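Local coordinates for Bcl-2-like protein FPV039 (Fowlpox virus, PDB 5TZP) that blocks apoptosis of the host cell by sequestering and inactivating several proapoptotic Bcl-2 proteins, among them BAX and BAK1, at residues I18-I23 with I118-T123. Numbering follows the deposited sequence.
Sequences IALNMI and ISEAIT
Part of the BH2 motif packs here against the N-terminal helix of the Bcl-2 fold, with Leu20 and Ile23 of helix 14-32 meeting Ser119, Ile122 and Thr123 of helix 115-136. The short segments run roughly antiparallel, at 138°, and their axes approach to 9.0 Å. Leu20 reaches the other helix chiefly through its CD1 branch. The CG of Leu20 stands anti to the backbone N (chi1 176°), and from there Leu20 CD1 reaches Ser119 CB at 3.6 Å. The same methyl lies near the aliphatic CG of Glu120, at the outer side of the contact. Thr123 sits close to the backbone of helix 14-32, its OG1 3.4 Å from Leu20 CA. Thr123 OG1 is satisfied within its own helix, donating to Ser119 O at 2.8 Å from above the carbonyl plane. Thr123 N bonds to the same oxygen from the opposite face. In this buried interface of the all-helical Bcl-2 bundle, the OG1 bond pairs a hydroxyl that also faces Leu20 CA and Ile23 CD1. The methyl CG2 of Thr123 turns to Ala19 CB, 3.9 Å away. Ile23 uses both of its branches. Ile23 CD1 touches Thr123 OG1 and lies 3.7 Å from Ile122 CG2, the two isoleucines crossing at a slant. Ile23 CG2 rests 3.7 Å from Ser119 OG, which is hydrogen-bonded to Asp115 O one turn earlier in the helix. Beyond the pair, Ile122 also packs on Ile94 and Cys98 of helix 88-105, while Ile23 also touches Trp140 in the C-terminal region.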
# COMPACT_ATOMS: atom_id res chain seq x y z
N ILE A 18 -13.78 -0.48 5.56
CA ILE A 18 -13.45 0.77 4.85
C ILE A 18 -11.99 0.76 4.39
O ILE A 18 -11.65 1.11 3.24
CB ILE A 18 -13.74 1.97 5.75
CG1 ILE A 18 -15.27 2.18 5.90
CG2 ILE A 18 -13.08 3.20 5.18
CD1 ILE A 18 -15.66 3.06 7.02
N ALA A 19 -11.10 0.28 5.26
CA ALA A 19 -9.69 0.14 4.86
C ALA A 19 -9.49 -0.93 3.80
O ALA A 19 -8.87 -0.70 2.75
CB ALA A 19 -8.83 -0.16 6.09
N LEU A 20 -9.97 -2.14 4.09
CA LEU A 20 -9.73 -3.28 3.21
C LEU A 20 -10.28 -3.04 1.82
O LEU A 20 -9.64 -3.35 0.85
CB LEU A 20 -10.33 -4.54 3.83
CG LEU A 20 -10.22 -5.79 2.94
CD1 LEU A 20 -8.76 -6.16 2.77
CD2 LEU A 20 -10.99 -6.94 3.51
N ASN A 21 -11.52 -2.55 1.73
CA ASN A 21 -12.16 -2.45 0.41
C ASN A 21 -11.41 -1.48 -0.51
O ASN A 21 -11.32 -1.71 -1.70
CB ASN A 21 -13.61 -2.01 0.61
CG ASN A 21 -14.40 -2.02 -0.64
OD1 ASN A 21 -14.71 -0.96 -1.14
ND2 ASN A 21 -14.73 -3.20 -1.16
N MET A 22 -10.87 -0.38 0.03
CA MET A 22 -10.07 0.54 -0.76
C MET A 22 -8.79 -0.11 -1.24
O MET A 22 -8.46 -0.08 -2.43
CB MET A 22 -9.75 1.72 0.12
CG MET A 22 -8.96 2.78 -0.59
SD MET A 22 -9.90 3.73 -1.81
CE MET A 22 -10.63 5.01 -0.83
N ILE A 23 -8.05 -0.73 -0.33
CA ILE A 23 -6.77 -1.33 -0.67
C ILE A 23 -6.94 -2.45 -1.69
O ILE A 23 -6.23 -2.53 -2.71
CB ILE A 23 -6.11 -1.84 0.61
CG1 ILE A 23 -5.74 -0.69 1.54
CG2 ILE A 23 -4.86 -2.68 0.23
CD1 ILE A 23 -5.45 -1.06 2.96
N ILE A 118 -2.60 -10.09 0.77
CA ILE A 118 -1.81 -8.84 0.79
C ILE A 118 -2.64 -7.68 1.31
O ILE A 118 -2.22 -6.97 2.20
CB ILE A 118 -1.22 -8.61 -0.60
CG1 ILE A 118 -0.15 -9.62 -0.94
CG2 ILE A 118 -0.65 -7.15 -0.65
CD1 ILE A 118 0.25 -9.52 -2.41
N SER A 119 -3.86 -7.55 0.86
CA SER A 119 -4.73 -6.46 1.32
C SER A 119 -5.09 -6.59 2.80
O SER A 119 -5.11 -5.62 3.55
CB SER A 119 -6.00 -6.31 0.50
OG SER A 119 -5.65 -6.12 -0.86
N GLU A 120 -5.34 -7.82 3.24
CA GLU A 120 -5.63 -8.07 4.65
C GLU A 120 -4.42 -7.76 5.52
O GLU A 120 -4.55 -7.18 6.62
CB GLU A 120 -6.11 -9.51 4.90
CG GLU A 120 -7.53 -9.74 4.30
CD GLU A 120 -8.03 -11.18 4.38
OE1 GLU A 120 -9.12 -11.41 3.83
OE2 GLU A 120 -7.34 -12.02 5.00
N ALA A 121 -3.25 -8.12 5.06
CA ALA A 121 -2.02 -7.83 5.84
C ALA A 121 -1.82 -6.32 5.99
O ALA A 121 -1.46 -5.83 7.05
CB ALA A 121 -0.82 -8.49 5.19
N ILE A 122 -2.03 -5.56 4.92
CA ILE A 122 -1.85 -4.11 5.00
C ILE A 122 -2.90 -3.55 5.97
O ILE A 122 -2.59 -2.71 6.84
CB ILE A 122 -1.96 -3.44 3.63
CG1 ILE A 122 -0.82 -3.90 2.72
CG2 ILE A 122 -1.94 -1.90 3.82
CD1 ILE A 122 -1.05 -3.56 1.27
N THR A 123 -4.16 -3.98 5.81
CA THR A 123 -5.23 -3.48 6.67
C THR A 123 -4.90 -3.75 8.14
O THR A 123 -5.04 -2.89 9.00
CB THR A 123 -6.54 -4.16 6.27
OG1 THR A 123 -6.83 -3.81 4.90
CG2 THR A 123 -7.67 -3.71 7.12